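PDB 1JAK: beta-N-acetylhexosaminidase from Streptomyces plicatus, which hydrolyses terminal beta-linked N-acetylhexosamine residues, as a family 20 glycoside hydrolase that works by substrate-assisted catalysis. Local coordinates for residues Y100-I111 / G118-L129. Numbering follows the deposited sequence.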
# COMPACT_ATOMS: atom_id res chain seq x y z
N TYR A 100 -18.74 -3.36 5.44
CA TYR A 100 -19.26 -3.48 6.80
C TYR A 100 -20.34 -2.43 7.05
O TYR A 100 -20.54 -1.51 6.25
CB TYR A 100 -18.15 -3.23 7.82
CG TYR A 100 -17.62 -1.81 7.74
CD1 TYR A 100 -16.68 -1.46 6.78
CD2 TYR A 100 -18.15 -0.80 8.54
CE1 TYR A 100 -16.28 -0.14 6.61
CE2 TYR A 100 -17.76 0.53 8.38
CZ TYR A 100 -16.83 0.85 7.41
OH TYR A 100 -16.46 2.16 7.21
N ARG A 101 -21.02 -2.58 8.17
CA ARG A 101 -22.02 -1.61 8.61
C ARG A 101 -21.57 -1.26 10.01
O ARG A 101 -21.10 -2.13 10.76
CB ARG A 101 -23.43 -2.20 8.66
CG ARG A 101 -24.45 -1.17 9.14
CD ARG A 101 -25.90 -1.63 9.06
NE ARG A 101 -26.27 -2.56 10.13
CZ ARG A 101 -26.28 -3.88 10.01
NH1 ARG A 101 -25.95 -4.45 8.86
NH2 ARG A 101 -26.64 -4.63 11.04
N LEU A 102 -21.66 0.02 10.37
CA LEU A 102 -21.28 0.45 11.71
C LEU A 102 -22.44 1.24 12.30
O LEU A 102 -22.83 2.29 11.78
CB LEU A 102 -20.02 1.33 11.66
CG LEU A 102 -19.43 1.77 13.01
CD1 LEU A 102 -17.97 2.16 12.83
CD2 LEU A 102 -20.23 2.94 13.58
N ASP A 103 -23.00 0.72 13.39
CA ASP A 103 -24.10 1.37 14.07
C ASP A 103 -23.58 1.92 15.39
O ASP A 103 -22.87 1.23 16.12
CB ASP A 103 -25.23 0.37 14.33
CG ASP A 103 -25.81 -0.21 13.05
OD1 ASP A 103 -26.26 0.58 12.19
OD2 ASP A 103 -25.81 -1.45 12.90
N SER A 104 -23.94 3.17 15.70
CA SER A 104 -23.48 3.80 16.93
C SER A 104 -24.60 4.53 17.67
O SER A 104 -25.39 5.25 17.07
CB SER A 104 -22.36 4.79 16.63
OG SER A 104 -21.97 5.49 17.79
N GLY A 105 -24.63 4.34 18.99
CA GLY A 105 -25.64 4.98 19.81
C GLY A 105 -25.41 4.65 21.27
O GLY A 105 -24.47 3.93 21.60
N PRO A 106 -26.26 5.15 22.18
CA PRO A 106 -26.12 4.88 23.61
C PRO A 106 -26.07 3.38 23.93
O PRO A 106 -25.46 2.98 24.92
CB PRO A 106 -27.34 5.55 24.22
CG PRO A 106 -27.56 6.72 23.30
CD PRO A 106 -27.38 6.09 21.94
N ALA A 107 -26.71 2.57 23.09
CA ALA A 107 -26.75 1.13 23.31
C ALA A 107 -25.44 0.45 22.94
O ALA A 107 -25.26 -0.74 23.19
CB ALA A 107 -27.90 0.52 22.51
N GLY A 108 -24.53 1.21 22.34
CA GLY A 108 -23.24 0.66 21.96
C GLY A 108 -22.89 0.83 20.49
O GLY A 108 -23.64 1.43 19.72
N VAL A 109 -21.72 0.33 20.12
CA VAL A 109 -21.27 0.39 18.73
C VAL A 109 -21.22 -1.03 18.21
O VAL A 109 -20.64 -1.91 18.84
CB VAL A 109 -19.86 1.02 18.61
CG1 VAL A 109 -19.33 0.84 17.19
CG2 VAL A 109 -19.93 2.50 18.94
N THR A 110 -21.84 -1.25 17.06
CA THR A 110 -21.84 -2.57 16.46
C THR A 110 -21.31 -2.50 15.03
O THR A 110 -21.79 -1.72 14.22
CB THR A 110 -23.26 -3.18 16.41
OG1 THR A 110 -23.76 -3.31 17.74
CG2 THR A 110 -23.23 -4.55 15.75
N ILE A 111 -20.30 -3.32 14.76
CA ILE A 111 -19.72 -3.39 13.42
C ILE A 111 -20.09 -4.77 12.89
O ILE A 111 -19.74 -5.79 13.47
CB ILE A 111 -18.19 -3.25 13.47
CG1 ILE A 111 -17.81 -1.86 13.96
CG2 ILE A 111 -17.60 -3.50 12.07
CD1 ILE A 111 -16.32 -1.64 14.15
N GLY A 118 -13.86 -7.18 6.68
CA GLY A 118 -14.87 -6.15 6.80
C GLY A 118 -14.89 -5.56 8.20
O GLY A 118 -15.00 -4.35 8.38
N LEU A 119 -14.79 -6.43 9.20
CA LEU A 119 -14.76 -5.98 10.59
C LEU A 119 -13.53 -5.10 10.79
O LEU A 119 -13.59 -4.07 11.44
CB LEU A 119 -14.68 -7.18 11.54
CG LEU A 119 -15.87 -8.15 11.55
CD1 LEU A 119 -15.60 -9.27 12.54
CD2 LEU A 119 -17.14 -7.39 11.93
N PHE A 120 -12.42 -5.54 10.21
CA PHE A 120 -11.16 -4.81 10.32
C PHE A 120 -11.30 -3.40 9.73
O PHE A 120 -10.85 -2.42 10.32
CB PHE A 120 -10.06 -5.57 9.58
CG PHE A 120 -8.67 -5.04 9.83
CD1 PHE A 120 -7.99 -5.36 11.00
CD2 PHE A 120 -8.05 -4.23 8.89
CE1 PHE A 120 -6.70 -4.88 11.22
CE2 PHE A 120 -6.76 -3.74 9.10
CZ PHE A 120 -6.09 -4.06 10.27
N HIS A 121 -11.94 -3.31 8.57
CA HIS A 121 -12.14 -2.01 7.94
C HIS A 121 -13.08 -1.16 8.79
O HIS A 121 -12.90 0.06 8.88
CB HIS A 121 -12.70 -2.21 6.53
CG HIS A 121 -11.73 -2.87 5.60
ND1 HIS A 121 -12.13 -3.60 4.50
CD2 HIS A 121 -10.38 -2.91 5.61
CE1 HIS A 121 -11.06 -4.07 3.87
NE2 HIS A 121 -9.98 -3.67 4.53
N GLY A 122 -14.06 -1.80 9.43
CA GLY A 122 -14.97 -1.06 10.28
C GLY A 122 -14.19 -0.45 11.44
O GLY A 122 -14.48 0.66 11.89
N VAL A 123 -13.20 -1.18 11.92
CA VAL A 123 -12.36 -0.71 13.02
C VAL A 123 -11.57 0.52 12.58
O VAL A 123 -11.41 1.46 13.34
CB VAL A 123 -11.38 -1.82 13.49
CG1 VAL A 123 -10.27 -1.23 14.35
CG2 VAL A 123 -12.14 -2.87 14.29
N GLN A 124 -11.09 0.52 11.34
CA GLN A 124 -10.33 1.66 10.84
C GLN A 124 -11.20 2.92 10.82
O GLN A 124 -10.72 4.03 11.00
CB GLN A 124 -9.79 1.38 9.44
CG GLN A 124 -8.86 0.17 9.35
CD GLN A 124 -7.76 0.19 10.40
OE1 GLN A 124 -7.24 1.24 10.76
NE2 GLN A 124 -7.40 -0.99 10.89
N THR A 125 -12.50 2.74 10.60
CA THR A 125 -13.42 3.86 10.60
C THR A 125 -13.64 4.31 12.04
O THR A 125 -13.63 5.50 12.35
CB THR A 125 -14.76 3.47 9.96
OG1 THR A 125 -14.56 3.30 8.55
CG2 THR A 125 -15.81 4.55 10.20
N LEU A 126 -13.83 3.33 12.93
CA LEU A 126 -14.07 3.63 14.34
C LEU A 126 -12.95 4.46 14.96
O LEU A 126 -13.21 5.39 15.72
CB LEU A 126 -14.24 2.32 15.13
CG LEU A 126 -14.43 2.46 16.64
CD1 LEU A 126 -15.68 3.29 16.94
CD2 LEU A 126 -14.57 1.07 17.25
N ARG A 127 -11.70 4.14 14.64
CA ARG A 127 -10.59 4.88 15.22
C ARG A 127 -10.55 6.34 14.75
O ARG A 127 -9.90 7.17 15.38
CB ARG A 127 -9.25 4.18 14.93
CG ARG A 127 -8.88 4.06 13.48
CD ARG A 127 -7.75 3.04 13.27
NE ARG A 127 -6.51 3.40 13.95
CZ ARG A 127 -5.33 2.85 13.68
NH1 ARG A 127 -5.23 1.91 12.75
NH2 ARG A 127 -4.24 3.24 14.34
N GLN A 128 -11.25 6.64 13.66
CA GLN A 128 -11.30 8.02 13.17
C GLN A 128 -12.49 8.76 13.78
O GLN A 128 -12.49 9.99 13.85
CB GLN A 128 -11.36 8.04 11.64
CG GLN A 128 -10.00 7.79 10.99
CD GLN A 128 -10.03 7.98 9.48
OE1 GLN A 128 -10.63 8.93 8.98
NE2 GLN A 128 -9.35 7.10 8.76
N LEU A 129 -13.50 8.01 14.23
CA LEU A 129 -14.67 8.62 14.86
C LEU A 129 -14.30 9.02 16.28
O LEU A 129 -14.82 10.00 16.82
CB LEU A 129 -15.84 7.64 14.86
CG LEU A 129 -16.38 7.29 13.46
CD1 LEU A 129 -17.45 6.22 13.57
CD2 LEU A 129 -16.92 8.54 12.79
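Tyr100 holds CG between its backbone N and carbonyl carbon (chi1 64°), which lays the ring along helix 118-129, over Gly122 and on toward Thr125. Gly122 CA sits 3.6 Å from the centroid of the Tyr100 ring and 8° off its normal, a CH-pi contact over the middle of one face. Glycine suits this turn of the helix because a beta carbon would clash with Ile111 CG2 and press on the tyrosine ring. Beyond the ring, Tyr100 OH and Thr125 OG1 share a hydrogen bond of 2.6 Å, and Lys187 also bonds to that threonine oxygen, so the buried hydroxyls are satisfied. An alanine in place of Tyr100 would probably open a gap over Gly122 and cost Thr125 its phenolic partner.

Ile111 places CG1 beside its backbone N and extends the branch, carrying CD1 to 3.6 Å from Gly122 C, while its other branch, CG2, meets Leu119 CD2 at 3.9 Å. The beta-branched residue thus covers two places on the helix. Leu102, long and gamma-branched, reaches from the neighbouring strand with CD1, 4.2 Å from both Thr125 CG2 and Leu129 CD1; threonine thus serves with methyl and hydroxyl alike. Val109 CG1 adds a looser touch on Leu126 CD1, at 4.4 Å.

The hairpin 100-111 turns through a type I turn at Gly105-Gly108, and its strand 100-105 crosses the helix at -43°, 7.9 Å between axes. Strands 86-90 and 145-153 flank the pair, making this a helix packed on a mixed beta-sheet, the alpha/beta architecture of the non-catalytic domain that precedes the family 20 barrel.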